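Local coordinates for sialidase domain-containing protein (Dyadobacter fermentans, PDB 5HX0) that is of unknown function but is probably a sialidase-like beta-propeller protein that may act on glycans, at residues His238-Asp243 against Leu247-Ser252; Glu192-Tyr197 against Glu202-Tyr207. All coordinates share one frame; numbering follows the deposited sequence.

Interaction 1 (His238-Asp243 against Leu247-Ser252)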
loop_
_atom_site.group_PDB
_atom_site.type_symbol
_atom_site.label_atom_id
_atom_site.label_comp_id
_atom_site.label_asym_id
_atom_site.label_seq_id
_atom_site.Cartn_x
_atom_site.Cartn_y
_atom_site.Cartn_z
ATOM N N HIS A 238 2.578 27.613 12.025
ATOM C CA HIS A 238 3.427 27.541 13.203
ATOM C C HIS A 238 4.746 26.908 12.783
ATOM O O HIS A 238 4.760 25.996 11.954
ATOM C CB HIS A 238 2.722 26.729 14.303
ATOM C CG HIS A 238 1.355 27.249 14.607
ATOM N ND1 HIS A 238 1.133 28.234 15.546
ATOM C CD2 HIS A 238 0.158 27.010 14.023
ATOM C CE1 HIS A 238 -0.151 28.547 15.560
ATOM N NE2 HIS A 238 -0.765 27.825 14.642
ATOM N N LEU A 239 5.849 27.422 13.319
ATOM C CA LEU A 239 7.172 26.905 12.986
ATOM C C LEU A 239 7.573 25.801 13.962
ATOM O O LEU A 239 7.611 26.022 15.180
ATOM C CB LEU A 239 8.208 28.024 13.011
ATOM C CG LEU A 239 9.661 27.618 12.732
ATOM C CD1 LEU A 239 9.818 27.083 11.317
ATOM C CD2 LEU A 239 10.593 28.796 12.968
ATOM N N LEU A 240 7.885 24.626 13.427
ATOM C CA LEU A 240 8.555 23.579 14.178
ATOM C C LEU A 240 10.030 23.544 13.803
ATOM O O LEU A 240 10.426 23.898 12.689
ATOM C CB LEU A 240 7.950 22.199 13.916
ATOM C CG LEU A 240 6.439 22.029 14.050
ATOM C CD1 LEU A 240 6.071 20.573 13.884
ATOM C CD2 LEU A 240 5.955 22.562 15.378
ATOM N N ILE A 241 10.840 23.089 14.741
ATOM C CA ILE A 241 12.277 23.002 14.552
ATOM C C ILE A 241 12.744 21.639 15.041
ATOM O O ILE A 241 12.318 21.177 16.105
ATOM C CB ILE A 241 12.983 24.141 15.311
ATOM C CG1 ILE A 241 12.665 25.500 14.669
ATOM C CG2 ILE A 241 14.431 23.839 15.437
ATOM C CD1 ILE A 241 13.366 26.670 15.328
ATOM N N SER A 242 13.617 20.993 14.267
ATOM C CA SER A 242 14.222 19.734 14.668
ATOM C C SER A 242 15.727 19.919 14.810
ATOM O O SER A 242 16.384 20.374 13.872
ATOM C CB SER A 242 13.941 18.618 13.663
ATOM O OG SER A 242 14.626 17.438 14.091
ATOM N N ASP A 243 16.275 19.535 15.969
ATOM C CA ASP A 243 17.716 19.535 16.176
ATOM C C ASP A 243 18.323 18.145 16.082
ATOM O O ASP A 243 19.494 17.970 16.432
ATOM C CB ASP A 243 18.069 20.152 17.534
ATOM C CG ASP A 243 17.819 21.642 17.572
ATOM O OD1 ASP A 243 18.444 22.371 16.767
ATOM O OD2 ASP A 243 16.992 22.080 18.396
ATOM N N LEU A 247 14.201 13.442 13.708
ATOM C CA LEU A 247 13.654 12.421 14.599
ATOM C C LEU A 247 12.559 12.999 15.489
ATOM O O LEU A 247 11.526 12.353 15.711
ATOM C CB LEU A 247 14.765 11.793 15.447
ATOM C CG LEU A 247 15.825 11.011 14.651
ATOM C CD1 LEU A 247 16.908 10.466 15.599
ATOM C CD2 LEU A 247 15.222 9.870 13.805
ATOM N N THR A 248 12.739 14.224 15.970
ATOM C CA THR A 248 11.745 14.868 16.821
ATOM C C THR A 248 11.669 16.344 16.471
ATOM O O THR A 248 12.596 16.913 15.896
ATOM C CB THR A 248 12.064 14.730 18.323
ATOM O OG1 THR A 248 13.223 15.515 18.634
ATOM C CG2 THR A 248 12.304 13.250 18.728
ATOM N N TRP A 249 10.557 16.969 16.863
ATOM C CA TRP A 249 10.251 18.357 16.546
ATOM C C TRP A 249 9.851 19.098 17.812
ATOM O O TRP A 249 9.168 18.541 18.672
ATOM C CB TRP A 249 9.112 18.429 15.513
ATOM C CG TRP A 249 9.470 17.736 14.230
ATOM C CD1 TRP A 249 9.247 16.418 13.891
ATOM C CD2 TRP A 249 10.128 18.337 13.113
ATOM N NE1 TRP A 249 9.738 16.172 12.618
ATOM C CE2 TRP A 249 10.281 17.336 12.124
ATOM C CE3 TRP A 249 10.611 19.632 12.853
ATOM C CZ2 TRP A 249 10.897 17.592 10.898
ATOM C CZ3 TRP A 249 11.226 19.882 11.630
ATOM C CH2 TRP A 249 11.358 18.868 10.672
ATOM N N LYS A 250 10.261 20.362 17.907
ATOM C CA LYS A 250 9.842 21.249 18.982
ATOM C C LYS A 250 9.131 22.464 18.396
ATOM O O LYS A 250 9.576 23.033 17.393
ATOM C CB LYS A 250 11.038 21.714 19.824
ATOM C CG LYS A 250 11.454 20.757 20.934
ATOM C CD LYS A 250 12.087 19.487 20.415
ATOM C CE LYS A 250 12.076 18.402 21.484
ATOM N NZ LYS A 250 12.338 17.055 20.895
ATOM N N TYR A 251 8.025 22.854 19.030
ATOM C CA TYR A 251 7.327 24.079 18.660
ATOM C C TYR A 251 8.213 25.294 18.905
ATOM O O TYR A 251 8.775 25.456 19.987
ATOM C CB TYR A 251 6.038 24.197 19.474
ATOM C CG TYR A 251 5.157 25.347 19.066
ATOM C CD1 TYR A 251 5.332 26.624 19.623
ATOM C CD2 TYR A 251 4.145 25.174 18.129
ATOM C CE1 TYR A 251 4.528 27.690 19.244
ATOM C CE2 TYR A 251 3.333 26.235 17.752
ATOM C CZ TYR A 251 3.530 27.482 18.301
ATOM O OH TYR A 251 2.730 28.527 17.915
ATOM N N SER A 252 8.343 26.158 17.904
ATOM C CA SER A 252 9.143 27.364 18.054
ATOM C C SER A 252 8.272 28.605 18.213
ATOM O O SER A 252 8.385 29.304 19.223
ATOM C CB SER A 252 10.104 27.535 16.873
ATOM O OG SER A 252 10.910 28.691 17.070
HETATM O O HOH W 1 14.604 18.183 17.911
#
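Ser242 OG is the polar pivot of this hairpin end. Ser242 OG lies 2.8 Å from Thr248 O, a likely hydrogen bond although its proton has another acceptor within reach, while the turn supplies a bond from Gly246 N and a weak one from Asp244 N. With chi1 at 177°, OG stands opposite the backbone N and is directed into the turn, whereas CB rests on the indole: Ser242 CB sits 3.6 Å from the centroid of the six-membered ring of Trp249, a CH-pi contact over the face. Leu240 CB meets the same ring system obliquely, 3.8 Å from Trp249 CE3, and Trp222 adjoins the indole from the neighbouring strand. Next along the strands, Ile241 and Lys250 form an antiparallel hydrogen-bonded pair, Ile241 N to Lys250 O and Lys250 N to Ile241 O both measuring 2.9 Å. Ser252 N then binds Leu239 O at 2.8 Å. At the far end Tyr251 OH meets His238 ND1 at 2.9 Å, close to the imidazole plane, a hydrogen bond in which either atom could be the donor; His238 NE2 is hydrogen-bonded to Ser236 OG. Thr248 OG1 is bonded to Asp244 OD2, which ties the aspartate across the turn. The run from Ser242 through Asp244 and Gly246 to Thr248 and Trp249 fits the Asp-box motif S-x-D-x-G-x-T-W, which forms the turn between the third and fourth strands of a blade in sialidase-like propellers.

Interaction 2 (Glu192-Tyr197 against Glu202-Tyr207)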
loop_
_atom_site.group_PDB
_atom_site.type_symbol
_atom_site.label_atom_id
_atom_site.label_comp_id
_atom_site.label_asym_id
_atom_site.label_seq_id
_atom_site.Cartn_x
_atom_site.Cartn_y
_atom_site.Cartn_z
ATOM N N GLU A 192 -0.202 22.709 20.322
ATOM C CA GLU A 192 -1.303 23.255 21.115
ATOM C C GLU A 192 -2.399 23.936 20.302
ATOM O O GLU A 192 -3.578 23.752 20.639
ATOM C CB GLU A 192 -0.732 24.222 22.167
ATOM C CG GLU A 192 -1.746 24.743 23.181
ATOM C CD GLU A 192 -1.144 25.758 24.151
ATOM O OE1 GLU A 192 0.030 26.151 23.959
ATOM O OE2 GLU A 192 -1.845 26.160 25.108
ATOM N N PRO A 193 -2.115 24.718 19.257
ATOM C CA PRO A 193 -3.218 25.358 18.514
ATOM C C PRO A 193 -4.164 24.391 17.823
ATOM O O PRO A 193 -5.308 24.769 17.553
ATOM C CB PRO A 193 -2.484 26.235 17.490
ATOM C CG PRO A 193 -1.169 26.525 18.145
ATOM C CD PRO A 193 -0.804 25.252 18.843
ATOM N N GLU A 194 -3.735 23.168 17.524
ATOM C CA GLU A 194 -4.542 22.213 16.764
ATOM C C GLU A 194 -5.646 21.614 17.633
ATOM O O GLU A 194 -5.365 21.032 18.682
ATOM C CB GLU A 194 -3.642 21.095 16.227
ATOM C CG GLU A 194 -4.380 19.901 15.637
ATOM C CD GLU A 194 -5.139 20.282 14.364
ATOM O OE1 GLU A 194 -4.488 20.784 13.422
ATOM O OE2 GLU A 194 -6.376 20.106 14.314
ATOM N N ILE A 195 -6.892 21.698 17.167
ATOM C CA ILE A 195 -8.008 21.216 17.973
ATOM C C ILE A 195 -8.425 19.779 17.698
ATOM O O ILE A 195 -9.133 19.196 18.528
ATOM C CB ILE A 195 -9.267 22.083 17.789
ATOM C CG1 ILE A 195 -9.829 21.878 16.375
ATOM C CG2 ILE A 195 -8.967 23.562 18.146
ATOM C CD1 ILE A 195 -11.078 22.672 16.078
ATOM N N ASN A 196 -8.039 19.200 16.562
ATOM C CA ASN A 196 -8.616 17.926 16.142
ATOM C C ASN A 196 -7.964 16.728 16.833
ATOM O O ASN A 196 -6.818 16.782 17.296
ATOM C CB ASN A 196 -8.485 17.743 14.632
ATOM C CG ASN A 196 -9.390 18.653 13.867
ATOM O OD1 ASN A 196 -8.937 19.464 13.062
ATOM N ND2 ASN A 196 -10.680 18.544 14.125
ATOM N N TYR A 197 -8.735 15.637 16.896
ATOM C CA TYR A 197 -8.243 14.289 17.143
ATOM C C TYR A 197 -8.219 13.512 15.831
ATOM O O TYR A 197 -9.026 13.766 14.933
ATOM C CB TYR A 197 -9.130 13.553 18.162
ATOM C CG TYR A 197 -9.062 14.181 19.540
ATOM C CD1 TYR A 197 -8.066 13.811 20.437
ATOM C CD2 TYR A 197 -9.965 15.158 19.926
ATOM C CE1 TYR A 197 -7.966 14.393 21.692
ATOM C CE2 TYR A 197 -9.880 15.752 21.190
ATOM C CZ TYR A 197 -8.877 15.359 22.065
ATOM O OH TYR A 197 -8.771 15.924 23.318
ATOM N N GLU A 202 -6.240 9.854 18.694
ATOM C CA GLU A 202 -5.043 10.513 19.191
ATOM C C GLU A 202 -5.148 12.012 18.935
ATOM O O GLU A 202 -5.857 12.452 18.027
ATOM C CB GLU A 202 -3.795 9.958 18.501
ATOM C CG GLU A 202 -3.715 8.436 18.473
ATOM C CD GLU A 202 -3.019 7.867 19.699
ATOM O OE1 GLU A 202 -2.009 8.461 20.139
ATOM O OE2 GLU A 202 -3.485 6.828 20.226
ATOM N N LYS A 203 -4.427 12.800 19.731
ATOM C CA LYS A 203 -4.301 14.212 19.387
ATOM C C LYS A 203 -3.572 14.330 18.054
ATOM O O LYS A 203 -2.577 13.641 17.812
ATOM C CB LYS A 203 -3.563 14.978 20.481
ATOM C CG LYS A 203 -4.385 15.098 21.788
ATOM C CD LYS A 203 -3.880 16.231 22.678
ATOM C CE LYS A 203 -2.467 15.964 23.176
ATOM N NZ LYS A 203 -2.423 14.882 24.198
ATOM N N LEU A 204 -4.078 15.192 17.181
ATOM C CA LEU A 204 -3.658 15.150 15.770
ATOM C C LEU A 204 -2.200 15.571 15.592
ATOM O O LEU A 204 -1.851 16.716 15.905
ATOM C CB LEU A 204 -4.563 16.040 14.923
ATOM C CG LEU A 204 -4.416 15.842 13.407
ATOM C CD1 LEU A 204 -5.597 15.073 12.861
ATOM C CD2 LEU A 204 -4.245 17.185 12.678
ATOM N N PRO A 205 -1.335 14.707 15.054
ATOM C CA PRO A 205 0.036 15.134 14.722
ATOM C C PRO A 205 0.042 16.239 13.672
ATOM O O PRO A 205 -0.728 16.209 12.710
ATOM C CB PRO A 205 0.677 13.853 14.171
ATOM C CG PRO A 205 -0.207 12.711 14.669
ATOM C CD PRO A 205 -1.585 13.304 14.677
ATOM N N ALA A 206 0.957 17.195 13.838
ATOM C CA ALA A 206 1.082 18.276 12.862
ATOM C C ALA A 206 1.508 17.743 11.482
ATOM O O ALA A 206 2.003 16.629 11.337
ATOM C CB ALA A 206 2.087 19.320 13.358
ATOM N N TYR A 207 1.358 18.591 10.462
ATOM C CA TYR A 207 1.457 18.163 9.061
ATOM C C TYR A 207 1.514 19.423 8.205
ATOM O O TYR A 207 1.122 20.506 8.649
ATOM C CB TYR A 207 0.237 17.312 8.638
ATOM C CG TYR A 207 -1.002 18.183 8.636
ATOM C CD1 TYR A 207 -1.674 18.440 9.819
ATOM C CD2 TYR A 207 -1.435 18.843 7.464
ATOM C CE1 TYR A 207 -2.761 19.293 9.856
ATOM C CE2 TYR A 207 -2.516 19.700 7.492
ATOM C CZ TYR A 207 -3.177 19.929 8.697
ATOM O OH TYR A 207 -4.250 20.795 8.765
HETATM O O HOH W 2 -5.822 20.472 11.073
#
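Glu194 extends CG opposite its backbone N (chi1 169°) and then bends at chi2 (66°), a combination that lays the carboxylate group obliquely against Leu204. The methyl carbon CD2 of Leu204 is 3.6 Å from Glu194 CD, and Leu204 CB lies beside the CG of the same glutamate. From here the two loop segments are joined by a backbone bond, Leu204 N to Asn196 O at 3.2 Å. A single bridge pairs Tyr197 with Lys203; Glu202 O approaches Tyr197 CA to 3.1 Å, a CA-H...O contact, and also lies near the plane of the tyrosine ring at its edge. The Tyr197 and Lys203 side chains run alongside each other in the same direction, with Lys203 CG 3.7 Å from Tyr197 CE1, and Lys156 adds a cation-pi contact to that ring. Both carboxylate oxygens of Glu194 are engaged: Glu194 OE2 accepts Asn196 N at 2.9 Å through its anti lone pair, while OE1 takes Thr227 N and a water that also reaches Tyr207 OH. Polar bonds on both oxygens should hold this buried carboxylate in one rotation, with Leu204 CD2 against its carbon, and through Thr227 they link the loop to strand 220-229.

How the interactions relate
Both contacts lie in the range of the BNR repeat-like domain and follow one another along the chain without nesting or crossing. After strand 183-186, interaction 2 closes a loop of four intervening residues within the long irregular connection that leads to strand 213-214. The chain then builds strands 220-229 and 234-242, and interaction 1 closes the tight turn into 250-256, one of the two outermost strands of that four-stranded antiparallel sheet. Their centres are about 15 Å apart, yet they touch: His238 CE1 packs on Pro193 CG at 3.4 Å, and Leu240 CD1 on Ala206 CB at 4.2 Å. The connection arriving from the preceding blade is thereby packed against the sheet it leads into.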